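Peroxidase (Cellulomonas bogoriensis 69B4 = DSM 16987, PDB 6QZO) binds heme b and probably acts as a peroxidase of the dye-decolorising (DyP) type, using hydrogen peroxide to oxidise its substrates. Local coordinates at residues R116-A121 with Q378-G383; P107-A112 with G141-Q146. All coordinates share one frame; numbering follows the deposited sequence.

Contact 1: R116-A121 with Q378-G383; sequences RHRAPA and QRLLEG
R118 reaches across to the last residue of the chain, G383, and meets its C-terminal carboxylate through NE and NH2 of its guanidinium group. NE donates to G383 O at 2.8 Å, meeting a lone pair of that oxygen in the carbonyl plane, yet the bond is bent: the N-H...O angle is 133° and the oxygen lies 27° out of the guanidinium plane. The second oxygen is held differently. G383 OXT lies over one face of the group, 3.0 Å from R118 NH2, so this salt bridge rests on charge alone, with no N-H aimed at it. The chain of R118 gets there by a bend at chi2 (-76°), which turns the guanidinium back toward the carboxylate.

H117 comes in over the same face of the guanidinium as OXT, with CE1 above the plane. Its ring presents an edge to G383, the same CE1 lying 3.5 Å from OXT, which is nearly in the plane of the ring. This polar end is the looser side of the contact, since H117 is exposed and R118 and G383 are only partly buried.

The tighter side lies at L380, a buried residue. Its CD1 packs against CB of R118 at 3.8 Å, at the root of the arginine chain, and the same leucine leans on L115, W224 and L110. W224 also donates from its indole NE1 to the carbonyl of R118, fixing the backbone from which the arginine sets out.

The whole is an arginine–C-terminal carboxylate salt bridge with an apolar contact at the root of the arginine, joining the C-terminal segment 378-383 to the loop that follows helix 107-113 in the N-terminal part of this DyP-type peroxidase.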
# COMPACT_ATOMS: atom_id res chain seq x y z
N ARG A 116 -20.28 -23.18 -20.49
CA ARG A 116 -21.40 -22.66 -19.64
C ARG A 116 -22.05 -23.83 -18.90
O ARG A 116 -22.42 -23.68 -17.73
CB ARG A 116 -22.49 -21.97 -20.46
CG ARG A 116 -22.06 -20.75 -21.27
CD ARG A 116 -23.24 -19.99 -21.84
NE ARG A 116 -23.30 -18.71 -21.16
CZ ARG A 116 -24.14 -18.40 -20.16
NH1 ARG A 116 -25.09 -19.23 -19.77
NH2 ARG A 116 -24.05 -17.21 -19.58
N HIS A 117 -22.17 -24.98 -19.58
CA HIS A 117 -22.78 -26.24 -19.06
C HIS A 117 -21.98 -26.79 -17.87
O HIS A 117 -22.52 -27.66 -17.16
CB HIS A 117 -22.95 -27.24 -20.22
CG HIS A 117 -21.67 -27.61 -20.90
ND1 HIS A 117 -20.89 -28.66 -20.48
CD2 HIS A 117 -21.04 -27.07 -21.98
CE1 HIS A 117 -19.81 -28.74 -21.24
NE2 HIS A 117 -19.88 -27.78 -22.17
N ARG A 118 -20.75 -26.30 -17.63
CA ARG A 118 -19.91 -26.76 -16.48
C ARG A 118 -19.98 -25.75 -15.33
O ARG A 118 -19.39 -26.03 -14.28
CB ARG A 118 -18.46 -26.99 -16.93
CG ARG A 118 -18.32 -28.09 -17.97
CD ARG A 118 -18.43 -29.49 -17.39
NE ARG A 118 -17.74 -30.45 -18.24
CZ ARG A 118 -18.31 -31.45 -18.93
NH1 ARG A 118 -19.62 -31.66 -18.85
NH2 ARG A 118 -17.56 -32.24 -19.69
N ALA A 119 -20.70 -24.64 -15.50
CA ALA A 119 -20.89 -23.60 -14.45
C ALA A 119 -21.69 -24.19 -13.30
O ALA A 119 -22.77 -24.72 -13.51
CB ALA A 119 -21.60 -22.39 -15.02
N PRO A 120 -21.20 -24.13 -12.04
CA PRO A 120 -22.06 -24.42 -10.89
C PRO A 120 -23.22 -23.41 -10.81
O PRO A 120 -23.08 -22.31 -11.33
CB PRO A 120 -21.13 -24.31 -9.68
CG PRO A 120 -19.95 -23.49 -10.18
CD PRO A 120 -19.82 -23.79 -11.65
N ALA A 121 -24.35 -23.82 -10.22
CA ALA A 121 -25.58 -23.01 -10.07
C ALA A 121 -25.28 -21.68 -9.37
O ALA A 121 -26.00 -20.69 -9.62
CB ALA A 121 -26.62 -23.80 -9.30
N GLN A 378 -7.18 -27.11 -15.01
CA GLN A 378 -7.02 -28.16 -16.05
C GLN A 378 -8.29 -29.04 -16.13
O GLN A 378 -8.73 -29.31 -17.25
CB GLN A 378 -5.79 -28.99 -15.73
CG GLN A 378 -5.49 -30.08 -16.75
CD GLN A 378 -4.16 -30.72 -16.45
OE1 GLN A 378 -3.56 -30.47 -15.40
NE2 GLN A 378 -3.68 -31.52 -17.37
N ARG A 379 -8.84 -29.47 -14.99
CA ARG A 379 -10.04 -30.36 -14.93
C ARG A 379 -11.24 -29.67 -15.60
O ARG A 379 -12.09 -30.39 -16.15
CB ARG A 379 -10.39 -30.77 -13.49
CG ARG A 379 -9.45 -31.81 -12.90
CD ARG A 379 -9.84 -32.28 -11.49
NE ARG A 379 -9.46 -31.31 -10.47
CZ ARG A 379 -8.29 -31.27 -9.82
NH1 ARG A 379 -7.34 -32.16 -10.08
NH2 ARG A 379 -8.06 -30.34 -8.90
N LEU A 380 -11.32 -28.34 -15.57
CA LEU A 380 -12.40 -27.60 -16.29
C LEU A 380 -12.15 -27.67 -17.80
O LEU A 380 -13.11 -28.01 -18.53
CB LEU A 380 -12.46 -26.15 -15.82
CG LEU A 380 -13.44 -25.26 -16.61
CD1 LEU A 380 -14.85 -25.84 -16.58
CD2 LEU A 380 -13.40 -23.83 -16.10
N LEU A 381 -10.95 -27.31 -18.26
CA LEU A 381 -10.68 -27.05 -19.70
C LEU A 381 -10.52 -28.35 -20.50
O LEU A 381 -10.40 -28.26 -21.72
CB LEU A 381 -9.43 -26.17 -19.82
CG LEU A 381 -9.61 -24.68 -19.71
CD1 LEU A 381 -10.11 -24.09 -21.03
CD2 LEU A 381 -10.48 -24.28 -18.52
N GLU A 382 -10.56 -29.52 -19.84
CA GLU A 382 -10.75 -30.89 -20.41
C GLU A 382 -11.97 -30.92 -21.37
O GLU A 382 -11.86 -31.53 -22.44
CB GLU A 382 -10.88 -31.91 -19.25
CG GLU A 382 -9.93 -33.11 -19.21
CD GLU A 382 -8.46 -32.80 -19.00
OE1 GLU A 382 -8.06 -31.61 -19.12
OE2 GLU A 382 -7.72 -33.75 -18.73
N GLY A 383 -13.07 -30.26 -21.01
CA GLY A 383 -14.27 -30.15 -21.87
C GLY A 383 -15.54 -30.06 -21.06
O GLY A 383 -15.53 -29.91 -19.83
OXT GLY A 383 -16.61 -30.15 -21.68

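Contact 2: P107-A112 with G141-Q146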
# COMPACT_ATOMS: atom_id res chain seq x y z
N PRO A 107 -18.08 -16.19 -14.42
CA PRO A 107 -18.91 -16.87 -15.41
C PRO A 107 -18.40 -16.65 -16.85
O PRO A 107 -18.48 -17.56 -17.63
CB PRO A 107 -20.31 -16.27 -15.21
CG PRO A 107 -20.10 -15.02 -14.35
CD PRO A 107 -18.85 -15.31 -13.53
N GLY A 108 -17.93 -15.45 -17.15
CA GLY A 108 -17.45 -15.03 -18.48
C GLY A 108 -16.30 -15.89 -18.96
O GLY A 108 -16.18 -16.06 -20.18
N LEU A 109 -15.48 -16.42 -18.06
CA LEU A 109 -14.38 -17.34 -18.46
C LEU A 109 -14.99 -18.62 -19.02
O LEU A 109 -14.54 -19.06 -20.09
CB LEU A 109 -13.44 -17.66 -17.30
CG LEU A 109 -12.22 -18.51 -17.70
CD1 LEU A 109 -10.94 -18.02 -17.03
CD2 LEU A 109 -12.45 -19.98 -17.37
N LEU A 110 -15.98 -19.18 -18.35
CA LEU A 110 -16.63 -20.45 -18.78
C LEU A 110 -17.37 -20.21 -20.09
O LEU A 110 -17.25 -21.05 -21.00
CB LEU A 110 -17.57 -20.95 -17.68
CG LEU A 110 -16.88 -21.84 -16.65
CD1 LEU A 110 -16.02 -21.00 -15.72
CD2 LEU A 110 -17.88 -22.64 -15.85
N THR A 111 -18.06 -19.08 -20.21
CA THR A 111 -18.73 -18.65 -21.47
C THR A 111 -17.70 -18.62 -22.60
O THR A 111 -17.96 -19.26 -23.64
CB THR A 111 -19.41 -17.29 -21.30
OG1 THR A 111 -20.37 -17.46 -20.26
CG2 THR A 111 -20.10 -16.80 -22.55
N ALA A 112 -16.58 -17.92 -22.40
CA ALA A 112 -15.56 -17.68 -23.45
C ALA A 112 -14.95 -19.03 -23.88
O ALA A 112 -14.72 -19.18 -25.08
CB ALA A 112 -14.51 -16.72 -22.95
N GLY A 141 -15.71 -9.45 -13.26
CA GLY A 141 -14.42 -9.95 -13.75
C GLY A 141 -14.55 -11.38 -14.25
O GLY A 141 -15.13 -12.18 -13.55
N ASP A 142 -14.01 -11.67 -15.44
CA ASP A 142 -13.95 -13.02 -16.04
C ASP A 142 -12.99 -13.90 -15.23
O ASP A 142 -13.27 -15.09 -15.09
CB ASP A 142 -13.50 -12.97 -17.50
CG ASP A 142 -14.50 -12.26 -18.40
OD1 ASP A 142 -15.68 -12.24 -18.05
OD2 ASP A 142 -14.10 -11.74 -19.44
N VAL A 143 -11.91 -13.32 -14.69
CA VAL A 143 -10.93 -14.11 -13.89
C VAL A 143 -10.31 -13.18 -12.85
O VAL A 143 -10.29 -11.97 -13.07
CB VAL A 143 -9.88 -14.77 -14.80
CG1 VAL A 143 -9.08 -13.73 -15.56
CG2 VAL A 143 -8.96 -15.71 -14.03
N VAL A 144 -9.85 -13.75 -11.74
CA VAL A 144 -9.22 -12.98 -10.64
C VAL A 144 -7.96 -13.71 -10.20
O VAL A 144 -7.98 -14.95 -10.11
CB VAL A 144 -10.16 -12.81 -9.45
CG1 VAL A 144 -10.55 -14.17 -8.85
CG2 VAL A 144 -9.56 -11.89 -8.39
N LEU A 145 -6.91 -12.94 -9.91
CA LEU A 145 -5.71 -13.42 -9.19
C LEU A 145 -5.71 -12.77 -7.81
O LEU A 145 -5.53 -11.54 -7.73
CB LEU A 145 -4.46 -13.03 -9.99
CG LEU A 145 -4.43 -13.56 -11.43
CD1 LEU A 145 -3.31 -12.91 -12.21
CD2 LEU A 145 -4.30 -15.07 -11.43
N GLN A 146 -5.93 -13.55 -6.75
CA GLN A 146 -5.65 -13.07 -5.38
C GLN A 146 -4.16 -13.29 -5.14
O GLN A 146 -3.75 -14.46 -5.02
CB GLN A 146 -6.48 -13.80 -4.32
CG GLN A 146 -6.16 -13.31 -2.91
CD GLN A 146 -6.77 -14.19 -1.86
OE1 GLN A 146 -7.92 -14.02 -1.48
NE2 GLN A 146 -5.99 -15.15 -1.39
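D142 and G108 meet where the helix of 107-112 passes the start of strand 143-146, their CA atoms 4.7 Å apart. The carboxylate oxygen OD1 of D142 rests 3.3 Å from G108 CA, close enough that any side chain on that glycine would collide with it; the glycine is what lets the helix come so near. Next along the helix, L109 sets its CB 3.4 Å from the carbonyl oxygen D142 O. With CG anti to the backbone N (chi1 -175°), the leucine extends to V143, where CD1 approaches CB at 4.1 Å and the two side chains pass at a slant. The junction is therefore made by van der Waals packing.

D142 and V143 together form a classic beta bulge facing L53, at the start of strand 143-149, an inner strand of the antiparallel sheet between strands 100-105 and 47-55. This is the ferredoxin-like sheet of the N-terminal half of a DyP-type peroxidase, and helix 107-113 starts directly after its strand 100-105.

What steers the aspartate lies one step further out. Its other oxygen, OD2, accepts a hydrogen bond from L55 N, and its backbone N donates to D54 OD1, so the residue is held to the end of strand 47-55 at both backbone and side chain, while OD1 faces the glycine. With the carboxylate of D142 cut back to an alanine, L55 N is likely to lose its acceptor and a gap to open over G108. Beyond the leucine–valine pair, helix 61-78 closes in, V64 touching L109 and W71 touching V143. Within the helix, P107 O takes both T111 N, at 3.0 Å, and T111 OG1, at 3.2 Å, the hydroxyl standing 50° above the carbonyl plane.

How the contacts relate
The two contacts lie about 12 Å apart, centre to centre, on the same side of the chain's centre. Along the sequence they alternate: helix 107-112 comes first, then loop 116-121, then strand 143-146, and finally the C-terminal tail. Helix 107-113 joins them, for its L110 also packs on A119 of the 116-121 loop, and T111 OG1 receives a weak hydrogen bond from R116 NE. Contact 2 thus sets this helix against the N-terminal sheet and helix 61-78, while contact 1 brings the end of the chain onto the loop that follows it. Both lie away from the heme-binding residues and are packing between parts of the N-terminal half and the chain's end.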